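Side-chain contacts in probable outer membrane protein (Pseudomonas aeruginosa, PDB 3DWO), which probably carries long-chain fatty acids or other hydrophobic compounds across the outer membrane, as a beta-barrel channel of the FadL family: residues A11-G14 against R15-G19; D127-W130 against K131-F135; L253-G256 against A257-G261; T413-Q416 against D417-G421. All blocks are in the same frame, centred on the assembly; numbering follows the deposited sequence.

In the fold
From the N terminus the chain first makes contact 1, where helix 10-14 ends inside the barrel against strands 351-360, 378-388 and 395-411. The other three lie on the opposite side of the chain's centre. Contact 2 folds the loop between strands 110-125 and 138-153; contact 3 is helix 253-259, after strand 226-248; contact 4 turns the loop between strands 395-411 and 423-441. All four are local and follow one another in series, without nesting or crossing. Contacts 2 and 4 touch, Asp134 O lying 3.0 Å from Asn415 ND2 and the Phe135 ring packing on Thr413 and Asn415. Contacts 3 and 4, centres about 20 Å apart, share one bound C8E detergent.

Contact 1 of 4, residues A11-G14 against R15-G19; sequences AGWG and RAMAG
The last turn of helix 10-14 runs straight into residues 15-19, which curl back so that the CA atoms of Gly12 and Met17 lie 4.5 Å apart. Gly12 O takes two backbone N-H groups, from Met17 N at 2.7 Å and from Arg15 N at 3.1 Å, which reach it from opposite faces of its carbonyl plane. Ala16 N probably bonds to Trp13 O, whose position is less certain. The Met17 bond and the positive phi of Ala16 mark a Schellman motif that ends the helix, and a type I' turn from Arg15 to Ala18 carries the chain onward.

Met17 comes back over the helix end. Its first two torsions (chi1 -73°, chi2 68°) bring SD over one face of the Trp13 indole, 4.3 Å from the centroid of the six-membered ring and displaced toward the rim: a Met-aromatic contact. Of the ring atoms CE3 is the closest to SD, at 4.1 Å, and the two side chains run side by side. Phe380 touches both residues, and the indole also packs on Ala400, Ser402 and a bound C8E.

Arg15 lies along the other flank of the turn. From CG to NE its chain is extended, CG passing 3.4 Å from Ala11 O, and one face of the guanidinium covers Ala11 O and Gly12 N, with NH1 3.9 Å from Ala11 CB. NH1 forms a salt bridge with Asp344, while Phe23 adds a cation-pi contact and Arg354 lies close by.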
loop_
_atom_site.group_PDB
_atom_site.type_symbol
_atom_site.label_atom_id
_atom_site.label_comp_id
_atom_site.label_asym_id
_atom_site.label_seq_id
_atom_site.Cartn_x
_atom_site.Cartn_y
_atom_site.Cartn_z
ATOM N N ALA A 11 -18.588 -7.746 -1.504
ATOM C CA ALA A 11 -19.075 -8.234 -2.789
ATOM C C ALA A 11 -17.943 -8.077 -3.799
ATOM O O ALA A 11 -17.650 -8.993 -4.557
ATOM C CB ALA A 11 -20.296 -7.434 -3.233
ATOM N N GLY A 12 -17.303 -6.912 -3.796
ATOM C CA GLY A 12 -16.193 -6.674 -4.707
ATOM C C GLY A 12 -15.081 -7.693 -4.504
ATOM O O GLY A 12 -14.561 -8.260 -5.472
ATOM N N TRP A 13 -14.712 -7.937 -3.247
ATOM C CA TRP A 13 -13.665 -8.908 -2.953
ATOM C C TRP A 13 -14.045 -10.284 -3.474
ATOM O O TRP A 13 -13.187 -11.036 -3.937
ATOM C CB TRP A 13 -13.397 -8.997 -1.446
ATOM C CG TRP A 13 -12.394 -7.993 -0.959
ATOM C CD1 TRP A 13 -12.650 -6.840 -0.277
ATOM C CD2 TRP A 13 -10.976 -8.030 -1.167
ATOM N NE1 TRP A 13 -11.483 -6.153 -0.049
ATOM C CE2 TRP A 13 -10.440 -6.858 -0.586
ATOM C CE3 TRP A 13 -10.106 -8.937 -1.789
ATOM C CZ2 TRP A 13 -9.070 -6.567 -0.610
ATOM C CZ3 TRP A 13 -8.743 -8.648 -1.813
ATOM C CH2 TRP A 13 -8.240 -7.471 -1.225
ATOM N N GLY A 14 -15.336 -10.603 -3.396
ATOM C CA GLY A 14 -15.817 -11.896 -3.850
ATOM C C GLY A 14 -15.610 -12.157 -5.332
ATOM O O GLY A 14 -15.508 -13.308 -5.755
ATOM N N ARG A 15 -15.552 -11.097 -6.130
ATOM C CA ARG A 15 -15.344 -11.253 -7.566
ATOM C C ARG A 15 -14.036 -10.628 -8.041
ATOM O O ARG A 15 -13.915 -10.210 -9.196
ATOM C CB ARG A 15 -16.528 -10.666 -8.342
ATOM C CG ARG A 15 -16.960 -9.287 -7.884
ATOM C CD ARG A 15 -18.138 -8.785 -8.704
ATOM N NE ARG A 15 -18.576 -7.470 -8.248
ATOM C CZ ARG A 15 -19.640 -7.251 -7.482
ATOM N NH1 ARG A 15 -20.400 -8.258 -7.080
ATOM N NH2 ARG A 15 -19.934 -6.017 -7.109
ATOM N N ALA A 16 -13.052 -10.587 -7.145
ATOM C CA ALA A 16 -11.737 -10.025 -7.445
ATOM C C ALA A 16 -11.825 -8.608 -7.997
ATOM O O ALA A 16 -11.036 -8.221 -8.863
ATOM C CB ALA A 16 -10.993 -10.925 -8.431
ATOM N N MET A 17 -12.788 -7.840 -7.489
ATOM C CA MET A 17 -12.987 -6.453 -7.908
ATOM C C MET A 17 -13.401 -6.273 -9.374
ATOM O O MET A 17 -13.397 -5.154 -9.886
ATOM C CB MET A 17 -11.713 -5.636 -7.651
ATOM C CG MET A 17 -11.429 -5.310 -6.185
ATOM S SD MET A 17 -11.001 -6.733 -5.157
ATOM C CE MET A 17 -9.310 -7.015 -5.664
ATOM N N ALA A 18 -13.758 -7.363 -10.051
ATOM C CA ALA A 18 -14.158 -7.277 -11.454
ATOM C C ALA A 18 -15.446 -6.475 -11.614
ATOM O O ALA A 18 -16.421 -6.698 -10.902
ATOM C CB ALA A 18 -14.337 -8.677 -12.037
ATOM N N GLY A 19 -15.443 -5.536 -12.554
ATOM C CA GLY A 19 -16.620 -4.718 -12.781
ATOM C C GLY A 19 -16.628 -3.477 -11.911
ATOM O O GLY A 19 -17.520 -2.635 -12.026
#

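Contact 2 of 4, residues D127-W130 against K131-F135; sequences DPNW and KGRDF
Two type I turns follow each other along the backbone, Asp127 to Trp130 and Trp130 to Arg133, with Trp130 shared between them. The second is closed by Arg133 N to Trp130 O at 3.0 Å. The Arg133 side chain returns to the same oxygen: CG sits between the backbone N and the carbonyl carbon (chi1 63°), the chain then runs extended to NE, and NH1 bonds to Trp130 O at 3.0 Å with that oxygen near the guanidinium plane. The two donors arrive from opposite faces of the carbonyl, so one residue grips one acceptor twice.

The Trp130 indole folds over the turn that follows it. Gly132 lies flat on one face, its CA 3.5 Å from the centroid of the six-membered ring in a CH-pi contact, and Arg133 N sits above the same face nearer the rim. At the start of the stretch Asp127 OD1 accepts from Asn129 N at 3.0 Å, an Asx turn within the loop that joins barrel strands 110-125 and 138-153. Asn129 lies beside Arg133, its OD1 over one guanidinium face, 4.0 Å from NE; a water joins these two atoms by weak bonds.

Further partners fasten the polar ends: Trp130 NE1 bonds to Ala136 O, Asn129 ND2 to Gly84 O and Gly72 O, and Arg133 NH2 to Thr71 O. Trp126 stacks on the Trp130 ring.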
loop_
_atom_site.group_PDB
_atom_site.type_symbol
_atom_site.label_atom_id
_atom_site.label_comp_id
_atom_site.label_asym_id
_atom_site.label_seq_id
_atom_site.Cartn_x
_atom_site.Cartn_y
_atom_site.Cartn_z
ATOM N N ASP A 127 13.339 -9.265 11.801
ATOM C CA ASP A 127 14.036 -9.370 13.072
ATOM C C ASP A 127 15.127 -8.297 13.040
ATOM O O ASP A 127 15.879 -8.204 12.076
ATOM C CB ASP A 127 14.642 -10.766 13.219
ATOM C CG ASP A 127 15.363 -10.946 14.534
ATOM O OD1 ASP A 127 16.531 -10.508 14.652
ATOM O OD2 ASP A 127 14.748 -11.517 15.461
ATOM N N PRO A 128 15.222 -7.475 14.094
ATOM C CA PRO A 128 16.197 -6.382 14.232
ATOM C C PRO A 128 17.653 -6.708 13.945
ATOM O O PRO A 128 18.405 -5.853 13.494
ATOM C CB PRO A 128 15.995 -5.920 15.673
ATOM C CG PRO A 128 14.548 -6.213 15.909
ATOM C CD PRO A 128 14.408 -7.589 15.316
ATOM N N ASN A 129 18.060 -7.941 14.212
ATOM C CA ASN A 129 19.443 -8.299 13.975
ATOM C C ASN A 129 19.650 -9.176 12.747
ATOM O O ASN A 129 20.687 -9.830 12.625
ATOM C CB ASN A 129 20.025 -8.985 15.212
ATOM C CG ASN A 129 21.466 -8.597 15.455
ATOM O OD1 ASN A 129 21.784 -7.407 15.599
ATOM N ND2 ASN A 129 22.355 -9.587 15.488
ATOM N N TRP A 130 18.684 -9.175 11.827
ATOM C CA TRP A 130 18.809 -9.996 10.629
ATOM C C TRP A 130 19.880 -9.466 9.672
ATOM O O TRP A 130 20.294 -8.312 9.758
ATOM C CB TRP A 130 17.448 -10.147 9.915
ATOM C CG TRP A 130 17.028 -9.019 9.009
ATOM C CD1 TRP A 130 16.810 -7.710 9.356
ATOM C CD2 TRP A 130 16.706 -9.121 7.616
ATOM N NE1 TRP A 130 16.369 -6.999 8.267
ATOM C CE2 TRP A 130 16.296 -7.840 7.186
ATOM C CE3 TRP A 130 16.724 -10.173 6.689
ATOM C CZ2 TRP A 130 15.904 -7.579 5.865
ATOM C CZ3 TRP A 130 16.335 -9.914 5.375
ATOM C CH2 TRP A 130 15.931 -8.625 4.977
ATOM N N LYS A 131 20.324 -10.330 8.765
ATOM C CA LYS A 131 21.379 -10.008 7.813
ATOM C C LYS A 131 21.095 -8.819 6.901
ATOM O O LYS A 131 22.018 -8.231 6.343
ATOM C CB LYS A 131 21.692 -11.233 6.958
ATOM C CG LYS A 131 20.581 -11.620 5.986
ATOM C CD LYS A 131 20.962 -12.880 5.192
ATOM C CE LYS A 131 21.006 -14.115 6.087
ATOM N NZ LYS A 131 21.405 -15.340 5.337
ATOM N N GLY A 132 19.823 -8.485 6.731
ATOM C CA GLY A 132 19.473 -7.353 5.892
ATOM C C GLY A 132 19.105 -6.113 6.692
ATOM O O GLY A 132 18.480 -5.200 6.156
ATOM N N ARG A 133 19.503 -6.057 7.963
ATOM C CA ARG A 133 19.162 -4.914 8.817
ATOM C C ARG A 133 19.657 -3.553 8.319
ATOM O O ARG A 133 19.080 -2.518 8.679
ATOM C CB ARG A 133 19.645 -5.151 10.260
ATOM C CG ARG A 133 21.153 -5.295 10.434
ATOM C CD ARG A 133 21.501 -5.604 11.887
ATOM N NE ARG A 133 22.937 -5.791 12.103
ATOM C CZ ARG A 133 23.628 -6.845 11.678
ATOM N NH1 ARG A 133 23.018 -7.818 11.012
ATOM N NH2 ARG A 133 24.932 -6.922 11.913
ATOM N N ASP A 134 20.712 -3.535 7.504
ATOM C CA ASP A 134 21.218 -2.262 6.978
ATOM C C ASP A 134 20.277 -1.704 5.908
ATOM O O ASP A 134 20.432 -0.567 5.476
ATOM C CB ASP A 134 22.611 -2.413 6.348
ATOM C CG ASP A 134 23.721 -2.648 7.377
ATOM O OD1 ASP A 134 23.480 -2.513 8.597
ATOM O OD2 ASP A 134 24.856 -2.967 6.945
ATOM N N PHE A 135 19.314 -2.509 5.476
ATOM C CA PHE A 135 18.367 -2.089 4.448
ATOM C C PHE A 135 16.971 -1.865 4.991
ATOM O O PHE A 135 16.236 -1.011 4.486
ATOM C CB PHE A 135 18.288 -3.129 3.324
ATOM C CG PHE A 135 19.573 -3.296 2.564
ATOM C CD1 PHE A 135 20.597 -4.089 3.066
ATOM C CD2 PHE A 135 19.765 -2.640 1.353
ATOM C CE1 PHE A 135 21.802 -4.227 2.371
ATOM C CE2 PHE A 135 20.962 -2.769 0.650
ATOM C CZ PHE A 135 21.982 -3.566 1.164
HETATM O O HOH W 1 22.531 -4.303 14.529
#

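Contact 3 of 4, residues L253-G256 against A257-G261; sequences LTEG and AIEGG. With C8E ((hydroxyethyloxy)tri(ethyloxy)octane), chain C.
Thr254 and Ile258 meet one helical turn apart, their side chains side by side and pointing the same way, with Thr254 CG2 3.9 Å from Ile258 CD1. The torsion of Ile258 (chi1 -77°) sets CG1 anti to the carbonyl carbon, and chi2 extends the branch so that its methyl end lies along the threonine methyl. On a neighbouring flank Glu255 and Glu259 also run alongside each other. Their contact is aliphatic, CG to CG at 3.9 Å; the carboxylates are turned 78° apart, with Glu255 OE1 4.5 Å from Glu259 OE2. Such nearness of like charges would probably raise the proton affinity of one or both groups slightly.

Ala257 faces the bound C8E, its CB 3.3 Å from C16 of the detergent's ether portion. Leu253 reaches the adjoining C17 with CD2, at 4.0 Å.

Regular i to i+4 backbone bonds hold these groups in place. Ala257 N bonds to Leu253 O, Ile258 N to Thr254 O, and Glu259 N to Glu255 O at 2.8 Å; the last, Gly260 N to Gly256 O, is weak. Thr254 OG1 bonds to Asp250 OD1, and Ala257 O to Thr262 OG1. Leu179 of helix 179-184 packs on Thr254 and Ala257, while Leu246 and Met274 touch Ile258.

Gly261, at positive phi, breaks the helical path, and its N bonds to Ile258 O at 2.9 Å. The arrangement is a short alpha-helix closed by this Schellman motif, set after a barrel strand and bordering the ether portion of a bound detergent.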
loop_
_atom_site.group_PDB
_atom_site.type_symbol
_atom_site.label_atom_id
_atom_site.label_comp_id
_atom_site.label_asym_id
_atom_site.label_seq_id
_atom_site.Cartn_x
_atom_site.Cartn_y
_atom_site.Cartn_z
ATOM N N LEU A 253 29.637 4.637 20.247
ATOM C CA LEU A 253 30.291 4.994 18.986
ATOM C C LEU A 253 29.501 5.976 18.147
ATOM O O LEU A 253 30.015 7.020 17.753
ATOM C CB LEU A 253 30.565 3.747 18.138
ATOM C CG LEU A 253 31.636 2.788 18.657
ATOM C CD1 LEU A 253 31.769 1.608 17.709
ATOM C CD2 LEU A 253 32.965 3.522 18.781
ATOM N N THR A 254 28.248 5.637 17.865
ATOM C CA THR A 254 27.402 6.490 17.050
ATOM C C THR A 254 27.197 7.884 17.629
ATOM O O THR A 254 27.385 8.877 16.930
ATOM C CB THR A 254 26.029 5.831 16.801
ATOM O OG1 THR A 254 26.207 4.681 15.972
ATOM C CG2 THR A 254 25.085 6.796 16.094
ATOM N N GLU A 255 26.830 7.965 18.904
ATOM C CA GLU A 255 26.600 9.266 19.518
ATOM C C GLU A 255 27.890 10.070 19.570
ATOM O O GLU A 255 27.876 11.287 19.380
ATOM C CB GLU A 255 26.025 9.106 20.933
ATOM C CG GLU A 255 25.408 10.389 21.474
ATOM C CD GLU A 255 24.564 10.175 22.737
ATOM O OE1 GLU A 255 23.817 11.103 23.114
ATOM O OE2 GLU A 255 24.640 9.096 23.356
ATOM N N GLY A 256 29.005 9.393 19.839
ATOM C CA GLY A 256 30.284 10.084 19.899
ATOM C C GLY A 256 30.606 10.740 18.565
ATOM O O GLY A 256 31.071 11.878 18.511
ATOM N N ALA A 257 30.350 10.019 17.476
ATOM C CA ALA A 257 30.609 10.547 16.140
ATOM C C ALA A 257 29.691 11.724 15.845
ATOM O O ALA A 257 30.133 12.781 15.393
ATOM C CB ALA A 257 30.389 9.466 15.107
ATOM N N ILE A 258 28.402 11.535 16.101
ATOM C CA ILE A 258 27.436 12.583 15.837
ATOM C C ILE A 258 27.714 13.828 16.662
ATOM O O ILE A 258 27.755 14.933 16.123
ATOM C CB ILE A 258 25.995 12.064 16.067
ATOM C CG1 ILE A 258 25.593 11.206 14.864
ATOM C CG2 ILE A 258 25.015 13.233 16.270
ATOM C CD1 ILE A 258 24.319 10.433 15.048
ATOM N N GLU A 259 27.915 13.658 17.964
ATOM C CA GLU A 259 28.203 14.803 18.811
ATOM C C GLU A 259 29.540 15.409 18.394
ATOM O O GLU A 259 29.790 16.597 18.605
ATOM C CB GLU A 259 28.249 14.389 20.286
ATOM C CG GLU A 259 26.912 13.885 20.830
ATOM C CD GLU A 259 25.736 14.746 20.385
ATOM O OE1 GLU A 259 25.830 15.991 20.486
ATOM O OE2 GLU A 259 24.713 14.182 19.938
ATOM N N GLY A 260 30.392 14.587 17.790
ATOM C CA GLY A 260 31.689 15.064 17.350
ATOM C C GLY A 260 31.618 15.778 16.013
ATOM O O GLY A 260 32.606 16.351 15.558
ATOM N N GLY A 261 30.445 15.735 15.383
ATOM C CA GLY A 261 30.255 16.380 14.096
ATOM C C GLY A 261 30.984 15.709 12.943
ATOM O O GLY A 261 31.189 16.324 11.898
HETATM C C1 C8E C . 20.531 8.250 6.981
HETATM C C2 C8E C . 21.849 8.714 6.578
HETATM C C3 C8E C . 22.904 8.412 7.534
HETATM C C4 C8E C . 24.112 9.066 7.058
HETATM C C5 C8E C . 25.246 8.597 7.883
HETATM C C6 C8E C . 26.483 9.126 7.369
HETATM C C7 C8E C . 27.388 8.767 8.450
HETATM C C8 C8E C . 28.712 9.305 8.117
HETATM O O9 C8E C . 29.926 9.157 8.827
HETATM C C10 C8E C . 30.024 9.624 10.157
HETATM C C11 C8E C . 31.431 9.333 10.560
HETATM O O12 C8E C . 31.499 8.372 11.620
HETATM C C13 C8E C . 32.841 7.896 11.887
HETATM C C14 C8E C . 33.268 6.894 13.000
HETATM O O15 C8E C . 32.503 6.043 13.910
HETATM C C16 C8E C . 32.216 6.743 15.133
HETATM C C17 C8E C . 33.270 6.583 16.242
HETATM O O18 C8E C . 33.510 7.589 17.250
HETATM C C19 C8E C . 34.529 8.545 16.853
HETATM C C20 C8E C . 34.717 9.950 17.531
HETATM O O21 C8E C . 35.423 10.964 16.806
#

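Contact 4 of 4, residues T413-Q416 against D417-G421; sequences TVNQ and DRLGG. With C8E ((hydroxyethyloxy)tri(ethyloxy)octane), chain C.
The Asn415 amide lies against Leu419, whose side chain crosses it at about a right angle: OD1 is 3.7 Å from CD1, and CB of the leucine is 3.8 Å from the amide carbon CG. On the Asn415 ND2 side a water bridges to Leu419 O, accepting from the amide at 3.0 Å and donating to the carbonyl; Asp134 O is a second partner of ND2. The second amide, that of Gln416, is turned 52° from the Arg418 guanidinium and runs beside it in the same direction; its OE1 meets the aliphatic part of the arginine, 3.6 Å from CG. Another water ties this pair, donating to Gln416 OE1 and accepting from both N and NE of Arg418.

With Gln416 CG between its backbone N and carbonyl carbon (chi1 54°), the chain folds over the turn and CG rests 3.9 Å from Leu419 CG. The backbone oxygen Gln416 O accepts from Leu419 N at 3.0 Å and from Gly421 N at 3.3 Å, the two donors on opposite faces of its plane. Gly421 CA also makes a CA-H...O contact with Asn415 O.

Gln416 NE2 bonds to Ser328 O and Arg418 NH1 to Ile326 O, while Val327 touches Gln416, Arg418 and Leu419. The C8E alkyl chain passes Arg418 O and Leu419 CD2. In the loop joining barrel strands 395-411 and 423-441, this is a short 3-10 turn at 417-418 ended by the positive-phi glycines Gly420 and Gly421; Gly420 N to Asp417 O, at 3.0 Å, and Gly421 N to Gln416 O together resemble a Schellman-type end.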
loop_
_atom_site.group_PDB
_atom_site.type_symbol
_atom_site.label_atom_id
_atom_site.label_comp_id
_atom_site.label_asym_id
_atom_site.label_seq_id
_atom_site.Cartn_x
_atom_site.Cartn_y
_atom_site.Cartn_z
ATOM N N THR A 413 19.310 -5.588 -3.932
ATOM C CA THR A 413 19.512 -4.276 -3.334
ATOM C C THR A 413 20.952 -3.896 -2.994
ATOM O O THR A 413 21.686 -4.661 -2.374
ATOM C CB THR A 413 18.671 -4.145 -2.053
ATOM O OG1 THR A 413 17.462 -4.898 -2.204
ATOM C CG2 THR A 413 18.314 -2.683 -1.800
ATOM N N VAL A 414 21.339 -2.697 -3.411
ATOM C CA VAL A 414 22.664 -2.167 -3.138
ATOM C C VAL A 414 22.448 -0.852 -2.380
ATOM O O VAL A 414 21.628 -0.032 -2.788
ATOM C CB VAL A 414 23.436 -1.895 -4.458
ATOM C CG1 VAL A 414 24.738 -1.164 -4.175
ATOM C CG2 VAL A 414 23.733 -3.215 -5.172
ATOM N N ASN A 415 23.155 -0.665 -1.268
ATOM C CA ASN A 415 23.025 0.571 -0.496
ATOM C C ASN A 415 24.030 1.617 -0.977
ATOM O O ASN A 415 25.184 1.297 -1.237
ATOM C CB ASN A 415 23.268 0.321 1.001
ATOM C CG ASN A 415 21.977 0.142 1.789
ATOM O OD1 ASN A 415 20.908 0.591 1.359
ATOM N ND2 ASN A 415 22.073 -0.498 2.964
ATOM N N GLN A 416 23.587 2.865 -1.084
ATOM C CA GLN A 416 24.465 3.946 -1.499
ATOM C C GLN A 416 25.548 4.147 -0.428
ATOM O O GLN A 416 25.459 3.584 0.669
ATOM C CB GLN A 416 23.653 5.230 -1.677
ATOM C CG GLN A 416 22.835 5.601 -0.445
ATOM C CD GLN A 416 22.016 6.845 -0.667
ATOM O OE1 GLN A 416 22.541 7.968 -0.648
ATOM N NE2 GLN A 416 20.721 6.659 -0.908
ATOM N N ASP A 417 26.557 4.957 -0.739
ATOM C CA ASP A 417 27.658 5.205 0.192
ATOM C C ASP A 417 27.257 5.563 1.632
ATOM O O ASP A 417 27.672 4.888 2.572
ATOM C CB ASP A 417 28.577 6.308 -0.343
ATOM C CG ASP A 417 29.255 5.931 -1.658
ATOM O OD1 ASP A 417 29.457 4.723 -1.909
ATOM O OD2 ASP A 417 29.604 6.849 -2.435
ATOM N N ARG A 418 26.459 6.614 1.814
ATOM C CA ARG A 418 26.087 7.018 3.167
ATOM C C ARG A 418 25.254 6.005 3.950
ATOM O O ARG A 418 25.078 6.149 5.160
ATOM C CB ARG A 418 25.401 8.395 3.162
ATOM C CG ARG A 418 24.020 8.465 2.551
ATOM C CD ARG A 418 23.492 9.903 2.638
ATOM N NE ARG A 418 24.298 10.830 1.848
ATOM C CZ ARG A 418 24.167 12.157 1.876
ATOM N NH1 ARG A 418 23.259 12.732 2.655
ATOM N NH2 ARG A 418 24.953 12.914 1.127
ATOM N N LEU A 419 24.757 4.974 3.271
ATOM C CA LEU A 419 23.978 3.936 3.947
ATOM C C LEU A 419 24.791 2.670 4.225
ATOM O O LEU A 419 24.238 1.628 4.581
ATOM C CB LEU A 419 22.725 3.582 3.142
ATOM C CG LEU A 419 21.627 4.650 3.138
ATOM C CD1 LEU A 419 20.424 4.126 2.368
ATOM C CD2 LEU A 419 21.224 5.006 4.584
ATOM N N GLY A 420 26.105 2.758 4.056
ATOM C CA GLY A 420 26.954 1.611 4.332
ATOM C C GLY A 420 27.528 0.812 3.172
ATOM O O GLY A 420 28.410 -0.019 3.387
ATOM N N GLY A 421 27.023 1.032 1.959
ATOM C CA GLY A 421 27.538 0.323 0.791
ATOM C C GLY A 421 27.329 -1.185 0.712
ATOM O O GLY A 421 27.978 -1.858 -0.095
HETATM C C1 C8E C . 20.531 8.250 6.981
HETATM C C2 C8E C . 21.849 8.714 6.578
HETATM C C3 C8E C . 22.904 8.412 7.534
HETATM C C4 C8E C . 24.112 9.066 7.058
HETATM C C5 C8E C . 25.246 8.597 7.883
HETATM C C6 C8E C . 26.483 9.126 7.369
HETATM C C7 C8E C . 27.388 8.767 8.450
HETATM C C8 C8E C . 28.712 9.305 8.117
HETATM O O9 C8E C . 29.926 9.157 8.827
HETATM C C10 C8E C . 30.024 9.624 10.157
HETATM C C11 C8E C . 31.431 9.333 10.560
HETATM O O12 C8E C . 31.499 8.372 11.620
HETATM C C13 C8E C . 32.841 7.896 11.887
HETATM C C14 C8E C . 33.268 6.894 13.000
HETATM O O15 C8E C . 32.503 6.043 13.910
HETATM C C16 C8E C . 32.216 6.743 15.133
HETATM C C17 C8E C . 33.270 6.583 16.242
HETATM O O18 C8E C . 33.510 7.589 17.250
HETATM C C19 C8E C . 34.529 8.545 16.853
HETATM C C20 C8E C . 34.717 9.950 17.531
HETATM O O21 C8E C . 35.423 10.964 16.806
HETATM O O HOH W 2 24.859 -1.014 3.977
HETATM O O HOH W 3 25.349 8.615 -0.217
#